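Local coordinates for protein 3,6-diketocamphane 1,6 monooxygenase (Pseudomonas putida, PDB 4UWM) that catalyses the FMNH2-dependent Baeyer-Villiger oxygenation of the diketone (1S,4S)-bornane-2,5-dione to a lactone, a step in the breakdown of (-)-camphor by this bacterium, at residues A[40-45]-A[217-222]; A[55-60]-A[76-81]. All coordinates share one frame; numbering follows the deposited sequence. Where two conformers were deposited one is given.

Contact 1 (A[40-45]-A[217-222]); sequences SMMISE and NFKPVS
M42 meets V221 and K219 in the middle of the protein, with methyl and methylene groups doing all the touching. Strand 40-43 starts at S40, whose backbone bonds to L7 of strand 4-9, and M41 ties it on its other flank to K72 and A74 of strand 72-79. M42 then points inward. Its CG is anti to the carbonyl carbon (chi1 -68°) and the rest of the chain is fully extended, which carries CE across the interior, tip to tip with V221, to stop 4.2 Å from V221 CG2. Strands 40-43 and 219-223 are the second and sixth of the TIM barrel of the bacterial luciferase family and face each other from opposite sides of it; the nearest CA pair, M42 CA and V221 CA, is 10.5 Å apart. The same M42 CE lies 4.4 Å from K219 CE, in the aliphatic part of the lysine, while the amine NZ hydrogen-bonds R252 O. T201, an FMN-binding residue, packs against V221. Past the strand end comes S44, whose hydroxyl, in the conformer described, hydrogen-bonds FMN O4; the M42 side chain stays about 6 Å from the flavin.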
ATOM      1  N   SER A  40      -4.260 -19.246   5.056  1.00 20.77           N
ATOM      2  CA  SER A  40      -4.515 -17.808   4.970  1.00 21.04           C
ATOM      3  C   SER A  40      -3.711 -17.046   6.012  1.00 23.92           C
ATOM      4  O   SER A  40      -3.389 -17.580   7.073  1.00 20.10           O
ATOM      5  CB  SER A  40      -6.008 -17.512   5.114  1.00 20.45           C
ATOM      6  OG  SER A  40      -6.483 -17.911   6.378  1.00 20.14           O
ATOM      7  N   MET A  41      -3.375 -15.791   5.696  1.00 20.29           N
ATOM      8  CA  MET A  41      -2.776 -14.898   6.678  1.00 16.95           C
ATOM      9  C   MET A  41      -3.586 -13.613   6.723  1.00 17.00           C
ATOM     10  O   MET A  41      -3.719 -12.951   5.710  1.00 17.70           O
ATOM     11  CB  MET A  41      -1.317 -14.614   6.323  1.00 14.76           C
ATOM     12  CG  MET A  41      -0.616 -13.660   7.302  1.00 14.74           C
ATOM     13  SD  MET A  41       1.059 -13.359   6.720  1.00 19.99           S
ATOM     14  CE  MET A  41       1.728 -12.331   8.046  1.00 16.82           C
ATOM     15  N   MET A  42      -4.157 -13.320   7.885  1.00 15.02           N
ATOM     16  CA  MET A  42      -4.926 -12.100   8.136  1.00 17.53           C
ATOM     17  C   MET A  42      -3.983 -11.059   8.748  1.00 17.42           C
ATOM     18  O   MET A  42      -3.192 -11.395   9.641  1.00 16.55           O
ATOM     19  CB  MET A  42      -6.080 -12.386   9.110  1.00 16.96           C
ATOM     20  CG  MET A  42      -7.174 -13.288   8.513  1.00 22.84           C
ATOM     21  SD  MET A  42      -8.472 -13.647   9.718  1.00 26.79           S
ATOM     22  CE  MET A  42      -9.442 -14.874   8.817  1.00 24.52           C
ATOM     23  N   ILE A  43      -4.065  -9.804   8.284  1.00 15.41           N
ATOM     24  CA  ILE A  43      -3.206  -8.723   8.821  1.00 13.86           C
ATOM     25  C   ILE A  43      -4.064  -7.549   9.210  1.00 14.70           C
ATOM     26  O   ILE A  43      -4.802  -7.021   8.367  1.00 15.71           O
ATOM     27  CB  ILE A  43      -2.105  -8.315   7.816  1.00 15.43           C
ATOM     28  CG1 ILE A  43      -1.338  -9.564   7.379  1.00 15.10           C
ATOM     29  CG2 ILE A  43      -1.174  -7.242   8.421  1.00 14.08           C
ATOM     30  CD1 ILE A  43      -0.513  -9.449   6.125  1.00 13.46           C
ATOM     31  N   SER A  44      -3.971  -7.139  10.470  1.00 13.29           N
ATOM     32  CA  SER A  44      -4.832  -6.083  10.999  0.60 15.67           C
ATOM     33  C   SER A  44      -4.332  -4.664  10.688  1.00 14.43           C
ATOM     34  O   SER A  44      -3.235  -4.484  10.180  1.00 13.49           O
ATOM     35  CB  SER A  44      -5.077  -6.255  12.500  0.60 14.34           C
ATOM     36  OG  SER A  44      -5.668  -7.518  12.765  0.60 18.85           O
ATOM     37  N   GLU A  45      -5.169  -3.682  11.021  1.00 12.46           N
ATOM     38  CA  GLU A  45      -4.944  -2.270  10.713  1.00 13.10           C
ATOM     39  C   GLU A  45      -5.255  -1.381  11.911  1.00 13.39           C
ATOM     40  O   GLU A  45      -6.396  -1.386  12.424  1.00 13.83           O
ATOM     41  CB  GLU A  45      -5.820  -1.875   9.498  1.00 12.61           C
ATOM     42  CG  GLU A  45      -5.797  -0.390   9.108  1.00 13.26           C
ATOM     43  CD  GLU A  45      -6.660  -0.125   7.865  1.00 15.12           C
ATOM     44  OE1 GLU A  45      -6.396  -0.747   6.822  1.00 17.76           O
ATOM     45  OE2 GLU A  45      -7.621   0.673   7.935  1.00 14.69           O
ATOM     46  N   ASN A 217     -24.208 -12.783   3.730  1.00 28.50           N
ATOM     47  CA  ASN A 217     -23.467 -13.964   3.327  1.00 31.19           C
ATOM     48  C   ASN A 217     -21.937 -13.731   3.367  1.00 31.33           C
ATOM     49  O   ASN A 217     -21.181 -14.326   2.591  1.00 27.70           O
ATOM     50  CB  ASN A 217     -23.914 -14.442   1.935  1.00 34.94           C
ATOM     51  CG  ASN A 217     -23.608 -15.902   1.701  1.00 35.97           C
ATOM     52  OD1 ASN A 217     -23.566 -16.696   2.637  1.00 37.98           O
ATOM     53  ND2 ASN A 217     -23.397 -16.267   0.447  1.00 43.34           N
ATOM     54  N   PHE A 218     -21.504 -12.855   4.273  1.00 29.09           N
ATOM     55  CA  PHE A 218     -20.066 -12.621   4.510  1.00 29.13           C
ATOM     56  C   PHE A 218     -19.435 -13.761   5.319  1.00 31.53           C
ATOM     57  O   PHE A 218     -20.142 -14.564   5.936  1.00 28.31           O
ATOM     58  CB  PHE A 218     -19.856 -11.286   5.239  1.00 23.45           C
ATOM     59  CG  PHE A 218     -20.231 -10.074   4.427  1.00 26.60           C
ATOM     60  CD1 PHE A 218     -20.294 -10.133   3.036  1.00 27.26           C
ATOM     61  CD2 PHE A 218     -20.478  -8.855   5.059  1.00 27.21           C
ATOM     62  CE1 PHE A 218     -20.631  -9.017   2.293  1.00 30.73           C
ATOM     63  CE2 PHE A 218     -20.817  -7.730   4.317  1.00 31.89           C
ATOM     64  CZ  PHE A 218     -20.880  -7.808   2.936  1.00 26.86           C
ATOM     65  N   LYS A 219     -18.105 -13.819   5.324  1.00 28.02           N
ATOM     66  CA  LYS A 219     -17.358 -14.772   6.132  1.00 25.53           C
ATOM     67  C   LYS A 219     -17.292 -14.281   7.581  1.00 29.44           C
ATOM     68  O   LYS A 219     -16.857 -13.157   7.829  1.00 26.73           O
ATOM     69  CB  LYS A 219     -15.965 -14.948   5.516  1.00 26.40           C
ATOM     70  CG  LYS A 219     -14.967 -15.759   6.331  1.00 34.92           C
ATOM     71  CD  LYS A 219     -13.620 -15.824   5.608  1.00 31.21           C
ATOM     72  CE  LYS A 219     -12.595 -16.639   6.374  1.00 31.84           C
ATOM     73  NZ  LYS A 219     -12.942 -18.093   6.366  1.00 32.76           N
ATOM     74  N   PRO A 220     -17.751 -15.108   8.557  1.00 27.41           N
ATOM     75  CA  PRO A 220     -17.662 -14.668   9.944  1.00 24.77           C
ATOM     76  C   PRO A 220     -16.284 -15.004  10.574  1.00 22.91           C
ATOM     77  O   PRO A 220     -15.731 -16.077  10.343  1.00 27.12           O
ATOM     78  CB  PRO A 220     -18.797 -15.460  10.619  1.00 26.08           C
ATOM     79  CG  PRO A 220     -18.807 -16.762   9.864  1.00 24.98           C
ATOM     80  CD  PRO A 220     -18.460 -16.404   8.433  1.00 27.11           C
ATOM     81  N   VAL A 221     -15.740 -14.077  11.356  1.00 23.22           N
ATOM     82  CA  VAL A 221     -14.461 -14.286  12.050  1.00 20.42           C
ATOM     83  C   VAL A 221     -14.728 -13.977  13.517  1.00 22.19           C
ATOM     84  O   VAL A 221     -15.207 -12.908  13.848  1.00 26.20           O
ATOM     85  CB  VAL A 221     -13.317 -13.364  11.498  1.00 22.27           C
ATOM     86  CG1 VAL A 221     -11.980 -13.700  12.160  1.00 22.07           C
ATOM     87  CG2 VAL A 221     -13.184 -13.501   9.994  1.00 19.99           C
ATOM     88  N   SER A 222     -14.428 -14.928  14.399  1.00 25.05           N
ATOM     89  CA  SER A 222     -14.640 -14.734  15.824  1.00 25.77           C
ATOM     90  C   SER A 222     -13.317 -14.828  16.569  1.00 26.85           C
ATOM     91  O   SER A 222     -12.454 -15.628  16.211  1.00 30.23           O
ATOM     92  CB  SER A 222     -15.593 -15.810  16.380  1.00 29.50           C
ATOM     93  OG  SER A 222     -16.859 -15.811  15.727  1.00 29.58           O
TER

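Contact 2 (A[55-60]-A[76-81]); sequences PNPELL and MAHLLP. With FMN (flavin mononucleotide), chain C.
E58 and P57, at the start of helix 57-65, close on the imidazole of H78 near the end of strand 72-79. The tight part is at the ring's edge: E58 OE1 lies in the ring plane, 3.4 Å from H78 CE1, with the carboxylate turned 63° from the imidazole. E58 gets there by folding back on itself, CG wedged between the backbone N and the carbonyl carbon (chi1 73°) and the chain bent again at chi2. Its other oxygen is held from within the same segment, N56 ND2 donating to E58 OE2 at 2.8 Å. That bond is nearly straight at 170° and arrives on the syn side, tilted from the carboxylate plane. P57 packs more loosely, bringing CG obliquely to within 4.1 Å of H78 CE1. The group is buried: M91 of helix 85-98 touches both E58 and H78, and L59 of the second subunit packs on E58. Replacing E58 by alanine is likely to leave the N56 amide without this acceptor and open a gap at the imidazole edge.

Back along the strand from H78, the segments part: M76 and A77 turn away from the helix toward the flavin, across a non-prolyl cis peptide like the one known in bacterial luciferase. M76 O accepts a hydrogen bond from FMN N3 at 2.9 Å, and A77 CB comes 3.6 Å from FMN O2. H78 ND1 hydrogen-bonds E45 OE1, just after strand 40-43. With one carboxylate bonded at ND1 and a second, E58 OE1, only 4.2 Å from that ND1, the imidazole sits in a negative setting that would probably favour its protonated form and polarise the C-H at CE1.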
ATOM      1  N   PRO A  55      -0.418   0.250  10.193  1.00 10.81           N
ATOM      2  CA  PRO A  55      -1.534   1.099   9.755  1.00 10.59           C
ATOM      3  C   PRO A  55      -1.961   0.811   8.319  1.00 11.14           C
ATOM      4  O   PRO A  55      -2.978   1.353   7.848  1.00 10.18           O
ATOM      5  CB  PRO A  55      -0.950   2.527   9.844  1.00 10.47           C
ATOM      6  CG  PRO A  55       0.504   2.339   9.576  1.00 10.81           C
ATOM      7  CD  PRO A  55       0.869   0.985  10.178  1.00 11.30           C
ATOM      8  N   ASN A  56      -1.170   0.005   7.605  1.00  9.99           N
ATOM      9  CA  ASN A  56      -1.460  -0.294   6.204  1.00 10.58           C
ATOM     10  C   ASN A  56      -1.150  -1.765   5.868  1.00 11.23           C
ATOM     11  O   ASN A  56      -0.116  -2.061   5.286  1.00 12.33           O
ATOM     12  CB  ASN A  56      -0.653   0.634   5.262  1.00 10.86           C
ATOM     13  CG  ASN A  56      -1.120   2.081   5.301  1.00 12.10           C
ATOM     14  OD1 ASN A  56      -0.639   2.878   6.126  1.00 11.90           O
ATOM     15  ND2 ASN A  56      -2.019   2.447   4.381  1.00  9.57           N
ATOM     16  N   PRO A  57      -2.051  -2.696   6.239  1.00 12.43           N
ATOM     17  CA  PRO A  57      -1.798  -4.117   6.008  1.00 10.67           C
ATOM     18  C   PRO A  57      -1.559  -4.438   4.535  1.00 12.25           C
ATOM     19  O   PRO A  57      -0.844  -5.390   4.241  1.00 11.75           O
ATOM     20  CB  PRO A  57      -3.085  -4.800   6.521  1.00 12.74           C
ATOM     21  CG  PRO A  57      -4.122  -3.689   6.605  1.00 11.40           C
ATOM     22  CD  PRO A  57      -3.307  -2.482   6.993  1.00 11.39           C
ATOM     23  N   GLU A  58      -2.128  -3.639   3.622  1.00 10.71           N
ATOM     24  CA  GLU A  58      -1.965  -3.900   2.188  1.00 10.68           C
ATOM     25  C   GLU A  58      -0.498  -3.787   1.727  1.00 10.84           C
ATOM     26  O   GLU A  58      -0.095  -4.448   0.740  1.00 10.57           O
ATOM     27  CB  GLU A  58      -2.914  -2.992   1.348  1.00 11.25           C
ATOM     28  CG  GLU A  58      -2.496  -1.517   1.279  1.00 10.69           C
ATOM     29  CD  GLU A  58      -2.905  -0.660   2.469  1.00 13.97           C
ATOM     30  OE1 GLU A  58      -3.402  -1.181   3.501  1.00 12.99           O
ATOM     31  OE2 GLU A  58      -2.778   0.583   2.365  1.00 14.36           O
ATOM     32  N   LEU A  59       0.309  -2.952   2.410  1.00 10.76           N
ATOM     33  CA  LEU A  59       1.740  -2.853   2.070  1.00 12.97           C
ATOM     34  C   LEU A  59       2.476  -4.172   2.320  1.00 10.97           C
ATOM     35  O   LEU A  59       3.307  -4.610   1.497  1.00 13.48           O
ATOM     36  CB  LEU A  59       2.444  -1.712   2.836  1.00 12.21           C
ATOM     37  CG  LEU A  59       1.994  -0.264   2.623  1.00 15.59           C
ATOM     38  CD1 LEU A  59       3.022   0.720   3.186  1.00 14.68           C
ATOM     39  CD2 LEU A  59       1.749   0.059   1.183  1.00 14.70           C
ATOM     40  N   LEU A  60       2.156  -4.803   3.435  1.00 10.51           N
ATOM     41  CA  LEU A  60       2.787  -6.064   3.794  1.00 13.18           C
ATOM     42  C   LEU A  60       2.302  -7.179   2.864  1.00 14.00           C
ATOM     43  O   LEU A  60       3.092  -7.995   2.387  1.00 14.41           O
ATOM     44  CB  LEU A  60       2.470  -6.396   5.245  1.00 14.99           C
ATOM     45  CG  LEU A  60       2.946  -7.754   5.773  1.00 16.57           C
ATOM     46  CD1 LEU A  60       4.441  -7.955   5.512  1.00 18.38           C
ATOM     47  CD2 LEU A  60       2.601  -7.867   7.246  1.00 18.12           C
ATOM     48  N   MET A  76      -7.523  -7.501   7.846  1.00 14.75           N
ATOM     49  CA  MET A  76      -8.510  -7.880   8.855  0.60 16.29           C
ATOM     50  C   MET A  76      -8.491  -6.914  10.035  1.00 17.35           C
ATOM     51  O   MET A  76      -7.937  -7.224  11.114  1.00 17.72           O
ATOM     52  CB  MET A  76      -8.266  -9.323   9.324  0.60 16.85           C
ATOM     53  CG  MET A  76      -9.385  -9.908  10.189  0.60 17.20           C
ATOM     54  SD  MET A  76     -10.954  -9.946   9.298  0.60 18.10           S
ATOM     55  CE  MET A  76     -10.533 -11.083   7.967  0.60 16.74           C
ATOM     56  N   ALA A  77      -9.097  -5.737   9.875  1.00 16.71           N
ATOM     57  CA  ALA A  77      -9.897  -5.335   8.698  1.00 16.95           C
ATOM     58  C   ALA A  77      -9.477  -3.969   8.168  1.00 15.60           C
ATOM     59  O   ALA A  77      -8.994  -3.115   8.929  1.00 15.25           O
ATOM     60  CB  ALA A  77     -11.362  -5.257   9.121  1.00 17.37           C
ATOM     61  N   HIS A  78      -9.714  -3.712   6.885  1.00 15.61           N
ATOM     62  CA  HIS A  78      -9.695  -2.309   6.442  1.00 13.33           C
ATOM     63  C   HIS A  78     -10.802  -1.544   7.148  1.00 13.73           C
ATOM     64  O   HIS A  78     -11.953  -1.999   7.192  1.00 15.21           O
ATOM     65  CB  HIS A  78      -9.890  -2.209   4.923  1.00 12.02           C
ATOM     66  CG  HIS A  78      -8.667  -2.512   4.124  1.00 11.84           C
ATOM     67  ND1 HIS A  78      -7.424  -1.993   4.431  1.00 11.59           N
ATOM     68  CD2 HIS A  78      -8.508  -3.220   2.978  1.00 10.81           C
ATOM     69  CE1 HIS A  78      -6.547  -2.403   3.520  1.00 11.44           C
ATOM     70  NE2 HIS A  78      -7.174  -3.166   2.642  1.00 10.19           N
ATOM     71  N   LEU A  79     -10.460  -0.404   7.722  1.00 13.77           N
ATOM     72  CA  LEU A  79     -11.431   0.406   8.436  1.00 14.33           C
ATOM     73  C   LEU A  79     -12.044   1.396   7.423  1.00 15.63           C
ATOM     74  O   LEU A  79     -11.468   2.431   7.107  1.00 14.88           O
ATOM     75  CB  LEU A  79     -10.789   1.118   9.635  1.00 14.83           C
ATOM     76  CG  LEU A  79     -10.091   0.126  10.601  1.00 15.53           C
ATOM     77  CD1 LEU A  79      -9.519   0.838  11.807  1.00 14.87           C
ATOM     78  CD2 LEU A  79     -11.083  -0.961  11.052  1.00 14.51           C
ATOM     79  N   LEU A  80     -13.207   1.028   6.907  1.00 14.85           N
ATOM     80  CA  LEU A  80     -13.879   1.810   5.835  1.00 16.50           C
ATOM     81  C   LEU A  80     -14.121   3.279   6.116  1.00 17.44           C
ATOM     82  O   LEU A  80     -14.020   4.083   5.191  1.00 19.18           O
ATOM     83  CB  LEU A  80     -15.156   1.117   5.368  1.00 16.63           C
ATOM     84  CG  LEU A  80     -15.061  -0.355   4.960  1.00 17.86           C
ATOM     85  CD1 LEU A  80     -16.332  -0.783   4.239  1.00 19.18           C
ATOM     86  CD2 LEU A  80     -13.846  -0.659   4.104  1.00 16.54           C
ATOM     87  N   PRO A  81     -14.412   3.658   7.382  1.00 18.25           N
ATOM     88  CA  PRO A  81     -14.602   5.095   7.642  1.00 17.09           C
ATOM     89  C   PRO A  81     -13.355   5.977   7.457  1.00 19.79           C
ATOM     90  O   PRO A  81     -13.465   7.203   7.426  1.00 21.75           O
ATOM     91  CB  PRO A  81     -15.069   5.125   9.098  1.00 18.59           C
ATOM     92  CG  PRO A  81     -15.634   3.761   9.354  1.00 17.69           C
ATOM     93  CD  PRO A  81     -14.733   2.849   8.573  1.00 19.36           C
TER
HETATM   94  N1  FMN C 400     -11.312  -6.435  14.807  0.60 52.04           N
HETATM   95  C2  FMN C 400     -10.818  -6.702  13.564  0.60 49.03           C
HETATM   96  O2  FMN C 400     -11.378  -6.209  12.562  0.60 46.98           O
HETATM   97  N3  FMN C 400      -9.745  -7.489  13.362  0.60 52.66           N
HETATM   98  C4  FMN C 400      -9.083  -8.066  14.372  0.60 55.58           C
HETATM   99  O4  FMN C 400      -8.095  -8.788  14.127  0.60 57.96           O
HETATM  100  C4A FMN C 400      -9.549  -7.827  15.767  0.60 53.37           C
HETATM  101  N5  FMN C 400      -8.931  -8.369  16.841  0.60 53.19           N
HETATM  102  C5A FMN C 400      -9.370  -8.140  18.104  0.60 63.85           C
HETATM  103  C6  FMN C 400      -8.709  -8.721  19.189  0.60 65.18           C
HETATM  104  C7  FMN C 400      -9.146  -8.497  20.495  0.60 66.82           C
HETATM  105  C7M FMN C 400      -8.418  -9.133  21.653  0.60 63.71           C
HETATM  106  C8  FMN C 400     -10.336  -7.626  20.724  0.60 70.45           C
HETATM  107  C8M FMN C 400     -10.852  -7.349  22.109  0.60 73.77           C
HETATM  108  C9  FMN C 400     -10.997  -7.047  19.644  0.60 70.97           C
HETATM  109  C9A FMN C 400     -10.566  -7.269  18.338  0.60 65.29           C
HETATM  110  N10 FMN C 400     -11.240  -6.686  17.233  0.60 64.77           N
HETATM  111  C10 FMN C 400     -10.742  -6.949  15.929  0.60 57.13           C
HETATM  112  C1' FMN C 400     -12.407  -5.808  17.441  0.60 59.12           C
HETATM  113  C2' FMN C 400     -13.719  -6.561  17.286  0.60 56.71           C
HETATM  114  O2' FMN C 400     -13.655  -7.322  16.081  0.60 47.28           O
HETATM  115  C3' FMN C 400     -14.897  -5.593  17.219  0.60 57.22           C
HETATM  116  O3' FMN C 400     -15.427  -5.429  18.542  0.60 65.47           O
HETATM  117  C4' FMN C 400     -15.967  -6.103  16.250  0.60 50.39           C
HETATM  118  O4' FMN C 400     -15.582  -5.824  14.897  0.60 51.25           O
HETATM  119  C5' FMN C 400     -17.353  -5.530  16.522  0.60 46.99           C
HETATM  120  O5' FMN C 400     -18.009  -6.499  17.329  0.60 40.44           O
HETATM  121  P   FMN C 400     -19.585  -6.514  17.608  0.60 34.63           P
HETATM  122  O1P FMN C 400     -20.275  -6.091  16.349  0.60 33.41           O
HETATM  123  O2P FMN C 400     -19.774  -7.963  17.941  0.60 34.19           O
HETATM  124  O3P FMN C 400     -19.739  -5.561  18.760  0.60 39.47           O

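How the contacts relate
Contact 2 (55-60 with 76-81) is nested inside the chain loop that contact 1 (40-45 with 217-222) closes, and the two centres are 12 Å apart. They join where strand 40-43 runs beside strand 72-79: I43 O probably accepts a hydrogen bond from M76 N at 2.8 Å, and P57 CB packs 3.4 Å from I43 O. Just beyond, S44 OG lies 2.8 Å from M76 O, a probable hydrogen bond. Each of these residues also hydrogen-bonds the flavin, S44 at O4 and M76 at N3. Behind that edge, the M42 and M76 side chains approach to about 4 Å. Contact 1 is centred about 4 Å from the chain centre, contact 2 about 11 Å, nearer the dimer partner.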